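PDB 5D79: berberine bridge enzyme-like protein from Arabidopsis thaliana, which binds FAD as an oxidoreductase of the berberine bridge enzyme-like family and takes part in adaptation to salt stress. Local coordinates for residues A[28-32]-A[79-83]; A[102-108]-A[125-131]; A[268-273]-A[320-324]. All blocks are in the same frame, centred on the assembly; numbering follows the deposited sequence.

Along the chain the three contacts follow in series. Interactions 1 and 2 share the four-stranded mixed sheet of the FAD-binding region, where strand 80-82 lies beside strand 125-129; their centres are about 10 Å apart, and backbone bonds such as Ile82 N to Val127 O (2.8 Å) tie them together. Interaction 1 brings helix 29-36 onto this sheet, and interaction 2 is its parallel pair 103-107 and 125-129, ending at the cofactor. Interaction 3 lies across the chain's centre, about 46 Å from interaction 2 between centres, where helix 263-276, lying on the seven-stranded antiparallel sheet, meets the loop after helix 310-320. It thus belongs to a different sheet and touches neither of the others.

Interaction 1. Residues A[28-32]-A[79-83]; sequences HEDFL and VSIIT
The imidazole of His28 is met on one face by Val79, whose CG1 sits 3.3 Å from the ring centroid and only 16° off the ring normal, a close CH-pi contact. The second methyl, CG2, reaches the rim at His28 CE1 (3.3 Å), and the two side chains approach from opposite directions. On the other face of the imidazole lies Leu32 CG, one turn along helix 29-36, offset toward the rim; the ring is therefore sandwiched between aliphatic groups from the two segments. With CG anti to the backbone N (chi1 168°), the His28 ring extends toward the strand and presents NE2 at its edge to Ser80 OG, 3.3 Å away and near the ring plane, in a weak hydrogen bond. The same hydroxyl lies at the edge of the Phe31 ring, where CE2 is 3.7 Å from Ser80 OG. Farther along that edge, Phe31 CZ meets Ile82 CD1 at 4.3 Å, an apolar touch at the C-terminal end of strand 80-82. Phe31 also packs on Cys96 and His100 of helix 87-100, and Ile82 on Val93 of that helix, which places this N-terminal helix over both the sheet and its neighbouring helix. The chemistry is mainly that of aliphatic and aromatic surfaces, with a single weak polar link; consistent with this, the position of the His28 ring probably owes more to its two covered faces than to Ser80.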
loop_
_atom_site.group_PDB
_atom_site.type_symbol
_atom_site.label_atom_id
_atom_site.label_comp_id
_atom_site.label_asym_id
_atom_site.label_seq_id
_atom_site.Cartn_x
_atom_site.Cartn_y
_atom_site.Cartn_z
ATOM N N HIS A 28 10.782 -30.561 -5.638
ATOM C CA HIS A 28 9.495 -29.913 -5.885
ATOM C C HIS A 28 8.449 -30.944 -6.252
ATOM O O HIS A 28 7.246 -30.764 -6.040
ATOM C CB HIS A 28 9.607 -28.874 -7.005
ATOM C CG HIS A 28 8.280 -28.379 -7.496
ATOM N ND1 HIS A 28 7.806 -28.649 -8.762
ATOM C CD2 HIS A 28 7.319 -27.649 -6.883
ATOM C CE1 HIS A 28 6.612 -28.102 -8.910
ATOM N NE2 HIS A 28 6.295 -27.486 -7.785
ATOM N N GLU A 29 8.942 -32.024 -6.833
ATOM C CA GLU A 29 8.128 -33.152 -7.251
ATOM C C GLU A 29 7.390 -33.756 -6.052
ATOM O O GLU A 29 6.160 -33.845 -6.048
ATOM C CB GLU A 29 9.016 -34.197 -7.954
ATOM C CG GLU A 29 10.340 -34.558 -7.222
ATOM C CD GLU A 29 11.392 -33.448 -7.241
ATOM O OE1 GLU A 29 12.253 -33.427 -6.334
ATOM O OE2 GLU A 29 11.352 -32.599 -8.157
ATOM N N ASP A 30 8.156 -34.145 -5.034
ATOM C CA ASP A 30 7.612 -34.719 -3.811
ATOM C C ASP A 30 6.679 -33.709 -3.162
ATOM O O ASP A 30 5.643 -34.073 -2.603
ATOM C CB ASP A 30 8.733 -35.110 -2.833
ATOM C CG ASP A 30 9.911 -35.806 -3.514
ATOM O OD1 ASP A 30 10.823 -35.106 -4.009
ATOM O OD2 ASP A 30 9.937 -37.056 -3.529
ATOM N N PHE A 31 7.071 -32.438 -3.242
ATOM C CA PHE A 31 6.284 -31.342 -2.696
ATOM C C PHE A 31 4.860 -31.433 -3.212
ATOM O O PHE A 31 3.907 -31.457 -2.428
ATOM C CB PHE A 31 6.903 -29.985 -3.057
ATOM C CG PHE A 31 5.951 -28.823 -2.908
ATOM C CD1 PHE A 31 5.546 -28.395 -1.652
ATOM C CD2 PHE A 31 5.461 -28.166 -4.022
ATOM C CE1 PHE A 31 4.668 -27.338 -1.514
ATOM C CE2 PHE A 31 4.583 -27.110 -3.887
ATOM C CZ PHE A 31 4.188 -26.696 -2.634
ATOM N N LEU A 32 4.735 -31.514 -4.536
ATOM C CA LEU A 32 3.439 -31.657 -5.199
ATOM C C LEU A 32 2.680 -32.858 -4.654
ATOM O O LEU A 32 1.497 -32.754 -4.318
ATOM C CB LEU A 32 3.616 -31.801 -6.713
ATOM C CG LEU A 32 4.211 -30.617 -7.471
ATOM C CD1 LEU A 32 4.694 -31.054 -8.841
ATOM C CD2 LEU A 32 3.181 -29.501 -7.596
ATOM N N VAL A 79 6.914 -22.468 -10.273
ATOM C CA VAL A 79 6.755 -23.822 -10.780
ATOM C C VAL A 79 5.388 -24.375 -10.324
ATOM O O VAL A 79 4.912 -25.411 -10.815
ATOM C CB VAL A 79 7.937 -24.707 -10.318
ATOM C CG1 VAL A 79 7.875 -24.942 -8.821
ATOM C CG2 VAL A 79 7.996 -26.001 -11.097
ATOM N N SER A 80 4.744 -23.649 -9.407
ATOM C CA SER A 80 3.375 -23.962 -8.996
ATOM C C SER A 80 2.653 -22.773 -8.329
ATOM O O SER A 80 3.276 -21.929 -7.671
ATOM C CB SER A 80 3.360 -25.184 -8.055
ATOM O OG SER A 80 4.210 -25.019 -6.933
ATOM N N ILE A 81 1.336 -22.714 -8.540
ATOM C CA ILE A 81 0.455 -21.785 -7.844
ATOM C C ILE A 81 -0.628 -22.572 -7.130
ATOM O O ILE A 81 -1.225 -23.465 -7.703
ATOM C CB ILE A 81 -0.208 -20.779 -8.805
ATOM C CG1 ILE A 81 0.853 -19.976 -9.561
ATOM C CG2 ILE A 81 -1.163 -19.852 -8.054
ATOM C CD1 ILE A 81 0.299 -19.202 -10.738
ATOM N N ILE A 82 -0.879 -22.244 -5.873
ATOM C CA ILE A 82 -1.950 -22.880 -5.123
ATOM C C ILE A 82 -2.978 -21.815 -4.717
ATOM O O ILE A 82 -2.623 -20.777 -4.148
ATOM C CB ILE A 82 -1.411 -23.623 -3.868
ATOM C CG1 ILE A 82 -0.262 -24.572 -4.236
ATOM C CG2 ILE A 82 -2.517 -24.397 -3.182
ATOM C CD1 ILE A 82 1.140 -23.968 -4.080
ATOM N N THR A 83 -4.244 -22.061 -5.047
ATOM C CA THR A 83 -5.337 -21.167 -4.662
ATOM C C THR A 83 -6.176 -21.836 -3.573
ATOM O O THR A 83 -7.213 -22.431 -3.864
ATOM C CB THR A 83 -6.258 -20.767 -5.879
ATOM O OG1 THR A 83 -6.979 -21.907 -6.379
ATOM C CG2 THR A 83 -5.442 -20.152 -7.005
#

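Interaction 2. Residues A[102-108]-A[125-131]; sequences IHVRTRS and FAVIDLR. With FAD (flavin-adenine dinucleotide), chain E.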
loop_
_atom_site.group_PDB
_atom_site.type_symbol
_atom_site.label_atom_id
_atom_site.label_comp_id
_atom_site.label_asym_id
_atom_site.label_seq_id
_atom_site.Cartn_x
_atom_site.Cartn_y
_atom_site.Cartn_z
ATOM N N ILE A 102 10.891 -26.140 -0.529
ATOM C CA ILE A 102 10.268 -25.272 -1.506
ATOM C C ILE A 102 9.989 -23.884 -0.941
ATOM O O ILE A 102 9.402 -23.721 0.134
ATOM C CB ILE A 102 8.980 -25.878 -2.040
ATOM C CG1 ILE A 102 9.317 -27.036 -2.976
ATOM C CG2 ILE A 102 8.189 -24.841 -2.801
ATOM C CD1 ILE A 102 10.074 -26.598 -4.212
ATOM N N HIS A 103 10.444 -22.888 -1.688
ATOM C CA HIS A 103 10.269 -21.489 -1.352
ATOM C C HIS A 103 8.898 -21.026 -1.837
ATOM O O HIS A 103 8.472 -21.431 -2.911
ATOM C CB HIS A 103 11.395 -20.689 -1.998
ATOM C CG HIS A 103 11.330 -19.224 -1.740
ATOM N ND1 HIS A 103 11.107 -18.699 -0.487
ATOM C CD2 HIS A 103 11.476 -18.167 -2.573
ATOM C CE1 HIS A 103 11.105 -17.380 -0.562
ATOM N NE2 HIS A 103 11.328 -17.032 -1.817
ATOM N N VAL A 104 8.192 -20.211 -1.059
ATOM C CA VAL A 104 6.893 -19.707 -1.513
ATOM C C VAL A 104 6.794 -18.194 -1.465
ATOM O O VAL A 104 7.579 -17.531 -0.795
ATOM C CB VAL A 104 5.721 -20.270 -0.683
ATOM C CG1 VAL A 104 5.784 -21.786 -0.637
ATOM C CG2 VAL A 104 5.724 -19.681 0.715
ATOM N N ARG A 105 5.817 -17.662 -2.195
ATOM C CA ARG A 105 5.440 -16.259 -2.101
ATOM C C ARG A 105 3.935 -16.178 -1.935
ATOM O O ARG A 105 3.216 -16.959 -2.532
ATOM C CB ARG A 105 5.884 -15.485 -3.338
ATOM C CG ARG A 105 7.386 -15.334 -3.467
ATOM C CD ARG A 105 7.971 -14.526 -2.321
ATOM N NE ARG A 105 9.429 -14.594 -2.321
ATOM C CZ ARG A 105 10.228 -13.690 -2.878
ATOM N NH1 ARG A 105 9.713 -12.623 -3.476
ATOM N NH2 ARG A 105 11.544 -13.845 -2.823
ATOM N N THR A 106 3.458 -15.240 -1.121
ATOM C CA THR A 106 2.025 -15.118 -0.861
ATOM C C THR A 106 1.404 -13.911 -1.561
ATOM O O THR A 106 1.831 -12.774 -1.356
ATOM C CB THR A 106 1.742 -15.002 0.636
ATOM O OG1 THR A 106 2.117 -16.216 1.280
ATOM C CG2 THR A 106 0.261 -14.747 0.879
ATOM N N ARG A 107 0.385 -14.154 -2.379
ATOM C CA ARG A 107 -0.278 -13.064 -3.079
ATOM C C ARG A 107 -1.718 -12.880 -2.618
ATOM O O ARG A 107 -2.474 -13.845 -2.537
ATOM C CB ARG A 107 -0.248 -13.294 -4.591
ATOM C CG ARG A 107 -0.837 -12.138 -5.376
ATOM C CD ARG A 107 -0.449 -12.162 -6.832
ATOM N NE ARG A 107 -1.120 -13.229 -7.557
ATOM C CZ ARG A 107 -0.901 -13.512 -8.833
ATOM N NH1 ARG A 107 -0.014 -12.807 -9.523
ATOM N NH2 ARG A 107 -1.573 -14.500 -9.415
ATOM N N SER A 108 -2.090 -11.637 -2.309
ATOM C CA SER A 108 -3.494 -11.293 -2.071
ATOM C C SER A 108 -4.125 -10.735 -3.343
ATOM O O SER A 108 -4.860 -11.432 -4.021
ATOM C CB SER A 108 -3.637 -10.289 -0.927
ATOM O OG SER A 108 -3.207 -10.857 0.295
ATOM N N PHE A 125 10.322 -21.135 -6.943
ATOM C CA PHE A 125 9.323 -20.855 -5.921
ATOM C C PHE A 125 7.927 -21.277 -6.344
ATOM O O PHE A 125 7.694 -21.646 -7.489
ATOM C CB PHE A 125 9.321 -19.362 -5.573
ATOM C CG PHE A 125 8.756 -18.484 -6.657
ATOM C CD1 PHE A 125 9.506 -18.172 -7.784
ATOM C CD2 PHE A 125 7.473 -17.959 -6.549
ATOM C CE1 PHE A 125 8.983 -17.358 -8.785
ATOM C CE2 PHE A 125 6.950 -17.143 -7.547
ATOM C CZ PHE A 125 7.706 -16.846 -8.665
ATOM N N ALA A 126 7.001 -21.221 -5.400
ATOM C CA ALA A 126 5.598 -21.431 -5.680
ATOM C C ALA A 126 4.822 -20.224 -5.150
ATOM O O ALA A 126 5.376 -19.422 -4.393
ATOM C CB ALA A 126 5.121 -22.715 -5.042
ATOM N N VAL A 127 3.554 -20.095 -5.545
ATOM C CA VAL A 127 2.718 -18.971 -5.124
ATOM C C VAL A 127 1.482 -19.428 -4.357
ATOM O O VAL A 127 0.746 -20.276 -4.824
ATOM C CB VAL A 127 2.254 -18.120 -6.341
ATOM C CG1 VAL A 127 1.158 -17.149 -5.933
ATOM C CG2 VAL A 127 3.424 -17.371 -6.959
ATOM N N ILE A 128 1.274 -18.869 -3.170
ATOM C CA ILE A 128 0.011 -19.007 -2.441
ATOM C C ILE A 128 -0.911 -17.812 -2.766
ATOM O O ILE A 128 -0.819 -16.751 -2.128
ATOM C CB ILE A 128 0.230 -19.077 -0.901
ATOM C CG1 ILE A 128 1.363 -20.040 -0.541
ATOM C CG2 ILE A 128 -1.049 -19.478 -0.190
ATOM C CD1 ILE A 128 1.746 -19.998 0.913
ATOM N N ASP A 129 -1.777 -17.984 -3.765
ATOM C CA ASP A 129 -2.716 -16.943 -4.189
ATOM C C ASP A 129 -3.982 -17.040 -3.335
ATOM O O ASP A 129 -4.641 -18.083 -3.311
ATOM C CB ASP A 129 -3.034 -17.098 -5.685
ATOM C CG ASP A 129 -3.803 -15.901 -6.280
ATOM O OD1 ASP A 129 -4.821 -15.466 -5.702
ATOM O OD2 ASP A 129 -3.391 -15.414 -7.360
ATOM N N LEU A 130 -4.317 -15.949 -2.647
ATOM C CA LEU A 130 -5.393 -15.950 -1.651
ATOM C C LEU A 130 -6.743 -15.532 -2.205
ATOM O O LEU A 130 -7.668 -15.258 -1.445
ATOM C CB LEU A 130 -5.034 -15.032 -0.487
ATOM C CG LEU A 130 -3.779 -15.451 0.274
ATOM C CD1 LEU A 130 -3.369 -14.380 1.250
ATOM C CD2 LEU A 130 -4.032 -16.759 0.992
ATOM N N ARG A 131 -6.855 -15.512 -3.528
ATOM C CA ARG A 131 -8.049 -15.030 -4.206
ATOM C C ARG A 131 -9.361 -15.686 -3.759
ATOM O O ARG A 131 -10.415 -15.079 -3.870
ATOM C CB ARG A 131 -7.886 -15.223 -5.710
ATOM C CG ARG A 131 -7.896 -16.673 -6.176
ATOM C CD ARG A 131 -7.640 -16.706 -7.654
ATOM N NE ARG A 131 -6.599 -15.741 -7.978
ATOM C CZ ARG A 131 -6.163 -15.484 -9.204
ATOM N NH1 ARG A 131 -6.683 -16.123 -10.244
ATOM N NH2 ARG A 131 -5.205 -14.584 -9.385
HETATM P PA FAD E . 0.370 -8.176 -2.958
HETATM O O1A FAD E . 1.361 -8.118 -4.093
HETATM O O2A FAD E . -0.601 -9.328 -3.083
HETATM O O5B FAD E . 1.163 -8.210 -1.551
HETATM C C5B FAD E . 2.242 -7.323 -1.291
HETATM C C4B FAD E . 3.195 -7.851 -0.210
HETATM O O4B FAD E . 2.440 -8.300 0.901
HETATM C C3B FAD E . 4.010 -9.032 -0.718
HETATM O O3B FAD E . 5.315 -9.020 -0.181
HETATM C C2B FAD E . 3.221 -10.229 -0.216
HETATM O O2B FAD E . 4.035 -11.370 -0.016
HETATM C C1B FAD E . 2.577 -9.701 1.062
HETATM N N9A FAD E . 1.273 -10.317 1.392
HETATM C C8A FAD E . 0.077 -10.225 0.715
HETATM N N7A FAD E . -0.857 -10.938 1.396
HETATM C C5A FAD E . -0.280 -11.481 2.494
HETATM C C6A FAD E . -0.754 -12.291 3.527
HETATM N N6A FAD E . -2.057 -12.484 3.697
HETATM N N1A FAD E . 0.105 -12.690 4.532
HETATM C C2A FAD E . 1.421 -12.284 4.520
HETATM N N3A FAD E . 1.885 -11.486 3.492
HETATM C C4A FAD E . 1.055 -11.090 2.499
HETATM N N1 FAD E . -0.776 2.035 -0.514
HETATM C C2 FAD E . -1.183 3.030 0.360
HETATM O O2 FAD E . -1.140 2.847 1.582
HETATM N N3 FAD E . -1.660 4.231 -0.150
HETATM C C4 FAD E . -1.732 4.454 -1.516
HETATM O O4 FAD E . -2.267 5.484 -1.931
HETATM C C4X FAD E . -1.342 3.441 -2.392
HETATM N N5 FAD E . -1.523 3.572 -3.761
HETATM C C5X FAD E . -1.420 2.452 -4.572
HETATM C C6 FAD E . -1.835 2.482 -5.903
HETATM C C7 FAD E . -1.718 1.348 -6.710
HETATM C C7M FAD E . -2.156 1.396 -8.143
HETATM C C8 FAD E . -1.225 0.156 -6.174
HETATM C C8M FAD E . -1.065 -1.070 -7.024
HETATM C C9 FAD E . -0.809 0.126 -4.847
HETATM C C9A FAD E . -0.857 1.281 -4.060
HETATM N N10 FAD E . -0.411 1.266 -2.748
HETATM C C10 FAD E . -0.892 2.221 -1.873
HETATM C "C1'" FAD E . 0.511 0.188 -2.270
HETATM C "C2'" FAD E . -0.209 -1.021 -1.701
HETATM O "O2'" FAD E . -0.868 -0.648 -0.511
HETATM C "C3'" FAD E . 0.836 -2.101 -1.446
HETATM O "O3'" FAD E . 1.364 -2.511 -2.689
HETATM C "C4'" FAD E . 0.246 -3.322 -0.784
HETATM O "O4'" FAD E . 1.253 -4.028 -0.108
HETATM C "C5'" FAD E . -0.298 -4.252 -1.845
HETATM O "O5'" FAD E . -1.137 -5.200 -1.227
HETATM P P FAD E . -1.755 -6.353 -2.154
HETATM O O1P FAD E . -2.372 -7.425 -1.295
HETATM O O2P FAD E . -2.760 -5.785 -3.124
HETATM O O3P FAD E . -0.424 -6.773 -2.963
HETATM O O HOH W 1 -4.810 -13.036 -6.249
#
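Arg107 grips Asp129 side-on, its NH2 at 2.9 Å and its NE at 3.2 Å from the same oxygen, OD2. That oxygen lies in the guanidinium plane, yet guanidinium and carboxylate are turned 82° apart: NH2 meets OD2 nearly along the C-O bond, whereas NE comes from above the carboxylate plane. A bend at chi3 (72°) swings the otherwise extended Arg107 chain back to its partner. Arg131 takes hold of both oxygens of Asp129, with NE on OD1 (2.9 Å) and NH2 on OD2 (2.8 Å), so that OD2 is shared by the two arginines, whose guanidinium groups lie nearly parallel. Asp129 OD1 also accepts Arg131 N, closing an Asx turn. The buried carboxylate is thus held by two arginines in a salt-bridge network; Arg107 NH1 also binds Leu61 O.

On the other face of the sheet, Ile128 CD1 fits between Val104 CG2 and Thr106 OG1, against helix 87-100. Five backbone hydrogen bonds set the parallel register, from Ala126 N to His103 O through to Leu130 N to Arg107 O. At the C-terminal ends of the two strands, Ser108 N donates to FAD O2A (2.9 Å) and Ser108 OG to FAD N7A (2.6 Å), while FAD O2B donates to Thr106 O. This placing of the adenosine and diphosphate at the C-terminal end of a parallel strand pair belongs to the FAD-binding PCMH-type domain.

Interaction 3. Residues A[268-273]-A[320-324]; sequences RIIKKW and KFPEL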
loop_
_atom_site.group_PDB
_atom_site.type_symbol
_atom_site.label_atom_id
_atom_site.label_comp_id
_atom_site.label_asym_id
_atom_site.label_seq_id
_atom_site.Cartn_x
_atom_site.Cartn_y
_atom_site.Cartn_z
ATOM N N ARG A 268 2.903 29.245 -5.298
ATOM C CA ARG A 268 2.557 30.106 -4.168
ATOM C C ARG A 268 1.678 29.387 -3.136
ATOM O O ARG A 268 1.911 29.461 -1.924
ATOM C CB ARG A 268 1.847 31.347 -4.704
ATOM C CG ARG A 268 1.495 32.401 -3.683
ATOM C CD ARG A 268 0.701 33.530 -4.351
ATOM N NE ARG A 268 -0.489 33.013 -5.022
ATOM C CZ ARG A 268 -1.637 32.765 -4.403
ATOM N NH1 ARG A 268 -1.757 32.998 -3.101
ATOM N NH2 ARG A 268 -2.667 32.287 -5.081
ATOM N N ILE A 269 0.676 28.683 -3.652
ATOM C CA ILE A 269 -0.319 27.963 -2.866
ATOM C C ILE A 269 0.263 26.689 -2.239
ATOM O O ILE A 269 -0.059 26.326 -1.104
ATOM C CB ILE A 269 -1.538 27.617 -3.757
ATOM C CG1 ILE A 269 -2.305 28.895 -4.108
ATOM C CG2 ILE A 269 -2.439 26.590 -3.098
ATOM C CD1 ILE A 269 -3.276 28.717 -5.220
ATOM N N ILE A 270 1.128 26.014 -2.985
ATOM C CA ILE A 270 1.798 24.823 -2.478
ATOM C C ILE A 270 2.715 25.176 -1.290
ATOM O O ILE A 270 2.746 24.458 -0.286
ATOM C CB ILE A 270 2.598 24.119 -3.606
ATOM C CG1 ILE A 270 1.629 23.505 -4.645
ATOM C CG2 ILE A 270 3.516 23.059 -3.021
ATOM C CD1 ILE A 270 2.207 23.279 -6.059
ATOM N N LYS A 271 3.436 26.292 -1.399
ATOM C CA LYS A 271 4.261 26.799 -0.297
ATOM C C LYS A 271 3.452 26.985 0.980
ATOM O O LYS A 271 3.900 26.612 2.057
ATOM C CB LYS A 271 4.922 28.126 -0.674
ATOM C CG LYS A 271 6.098 27.994 -1.611
ATOM C CD LYS A 271 6.886 29.293 -1.658
ATOM C CE LYS A 271 7.514 29.604 -0.307
ATOM N NZ LYS A 271 7.913 31.036 -0.192
ATOM N N LYS A 272 2.260 27.560 0.849
ATOM C CA LYS A 272 1.359 27.754 1.979
ATOM C C LYS A 272 0.780 26.429 2.489
ATOM O O LYS A 272 0.646 26.240 3.698
ATOM C CB LYS A 272 0.231 28.715 1.590
ATOM C CG LYS A 272 -0.952 28.728 2.543
ATOM C CD LYS A 272 -0.569 29.256 3.921
ATOM C CE LYS A 272 -1.765 29.281 4.873
ATOM N NZ LYS A 272 -2.740 30.350 4.524
ATOM N N TRP A 273 0.438 25.519 1.575
ATOM C CA TRP A 273 -0.064 24.193 1.955
ATOM C C TRP A 273 0.928 23.496 2.886
ATOM O O TRP A 273 0.541 22.828 3.832
ATOM C CB TRP A 273 -0.330 23.340 0.707
ATOM C CG TRP A 273 -0.764 21.887 0.957
ATOM C CD1 TRP A 273 -2.044 21.420 1.061
ATOM C CD2 TRP A 273 0.092 20.729 1.091
ATOM N NE1 TRP A 273 -2.040 20.052 1.263
ATOM C CE2 TRP A 273 -0.743 19.609 1.291
ATOM C CE3 TRP A 273 1.484 20.541 1.088
ATOM C CZ2 TRP A 273 -0.236 18.322 1.481
ATOM C CZ3 TRP A 273 1.984 19.258 1.273
ATOM C CH2 TRP A 273 1.128 18.168 1.467
ATOM N N LYS A 320 -7.780 28.995 7.652
ATOM C CA LYS A 320 -6.474 28.344 7.670
ATOM C C LYS A 320 -5.758 28.317 6.302
ATOM O O LYS A 320 -4.527 28.213 6.243
ATOM C CB LYS A 320 -6.616 26.909 8.200
ATOM C CG LYS A 320 -7.137 26.781 9.634
ATOM C CD LYS A 320 -6.190 27.404 10.652
ATOM C CE LYS A 320 -6.182 26.622 11.969
ATOM N NZ LYS A 320 -5.528 25.272 11.878
ATOM N N PHE A 321 -6.516 28.416 5.213
ATOM C CA PHE A 321 -5.964 28.237 3.870
ATOM C C PHE A 321 -6.702 29.108 2.847
ATOM O O PHE A 321 -7.226 28.595 1.863
ATOM C CB PHE A 321 -6.060 26.750 3.475
ATOM C CG PHE A 321 -5.101 26.315 2.388
ATOM C CD1 PHE A 321 -4.251 27.215 1.766
ATOM C CD2 PHE A 321 -5.070 24.990 1.987
ATOM C CE1 PHE A 321 -3.381 26.803 0.776
ATOM C CE2 PHE A 321 -4.205 24.566 0.993
ATOM C CZ PHE A 321 -3.358 25.477 0.390
ATOM N N PRO A 322 -6.769 30.430 3.082
ATOM C CA PRO A 322 -7.574 31.232 2.160
ATOM C C PRO A 322 -6.905 31.407 0.807
ATOM O O PRO A 322 -7.546 31.872 -0.127
ATOM C CB PRO A 322 -7.706 32.573 2.888
ATOM C CG PRO A 322 -6.504 32.672 3.708
ATOM C CD PRO A 322 -6.170 31.263 4.143
ATOM N N GLU A 323 -5.641 31.028 0.699
ATOM C CA GLU A 323 -4.912 31.151 -0.557
ATOM C C GLU A 323 -5.413 30.158 -1.609
ATOM O O GLU A 323 -5.239 30.373 -2.806
ATOM C CB GLU A 323 -3.408 30.949 -0.325
ATOM C CG GLU A 323 -2.737 32.051 0.495
ATOM C CD GLU A 323 -2.981 31.904 1.987
ATOM O OE1 GLU A 323 -3.289 30.776 2.417
ATOM O OE2 GLU A 323 -2.879 32.920 2.717
ATOM N N LEU A 324 -6.036 29.071 -1.161
ATOM C CA LEU A 324 -6.582 28.079 -2.080
ATOM C C LEU A 324 -7.766 28.639 -2.874
ATOM O O LEU A 324 -7.981 28.263 -4.021
ATOM C CB LEU A 324 -7.005 26.816 -1.329
ATOM C CG LEU A 324 -7.163 25.642 -2.298
ATOM C CD1 LEU A 324 -5.878 25.442 -3.092
ATOM C CD2 LEU A 324 -7.585 24.349 -1.620
#
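Helix 263-276 passes beside the loop that follows helix 310-320, with Ile269 and Glu323 closest in backbone terms at 6.0 Å between their CA atoms, and Phe321 is the residue at which the chain leaves helical geometry. The Phe321 ring is wedged against the helix: its CZ lies 3.7 Å from Trp273 CB and 3.8 Å from Ile269 CG2, while its CE2 meets the edge of the indole near the indole plane. Its CG is anti to the backbone N (chi1 -158°), a torsion that carries the ring back toward the helix. Over one face of the phenyl sits Leu324 CB from the same loop, and Leu324 CD1 reaches across to Ile269 CG2 at 3.6 Å. The aliphatic stem of Lys272 runs antiparallel to the Phe321 side chain, its CG 3.6 Å from Phe321 CE1. Ile269 CD1 also touches the carbonyl oxygen of Glu323, and at the exposed margin Arg268 NH1 rests against Glu323 CB at 3.8 Å. The ammonium of Lys272 lies beside the Glu323 carboxylate, but the two are modelled too close for that ion pair to be trusted. An alanine in place of Phe321 is likely to open a gap between Ile269, Trp273 and Leu324 and to deprive the Lys272 stem of its aromatic neighbour. On the sheet side, Trp273 donates NE1 to Ile286 O, and Phe321 touches Ile286. The buried cluster of Phe321, Ile269 and Leu324 thus probably holds the loop to the helix, with the Lys272-Glu323 charges a less certain addition.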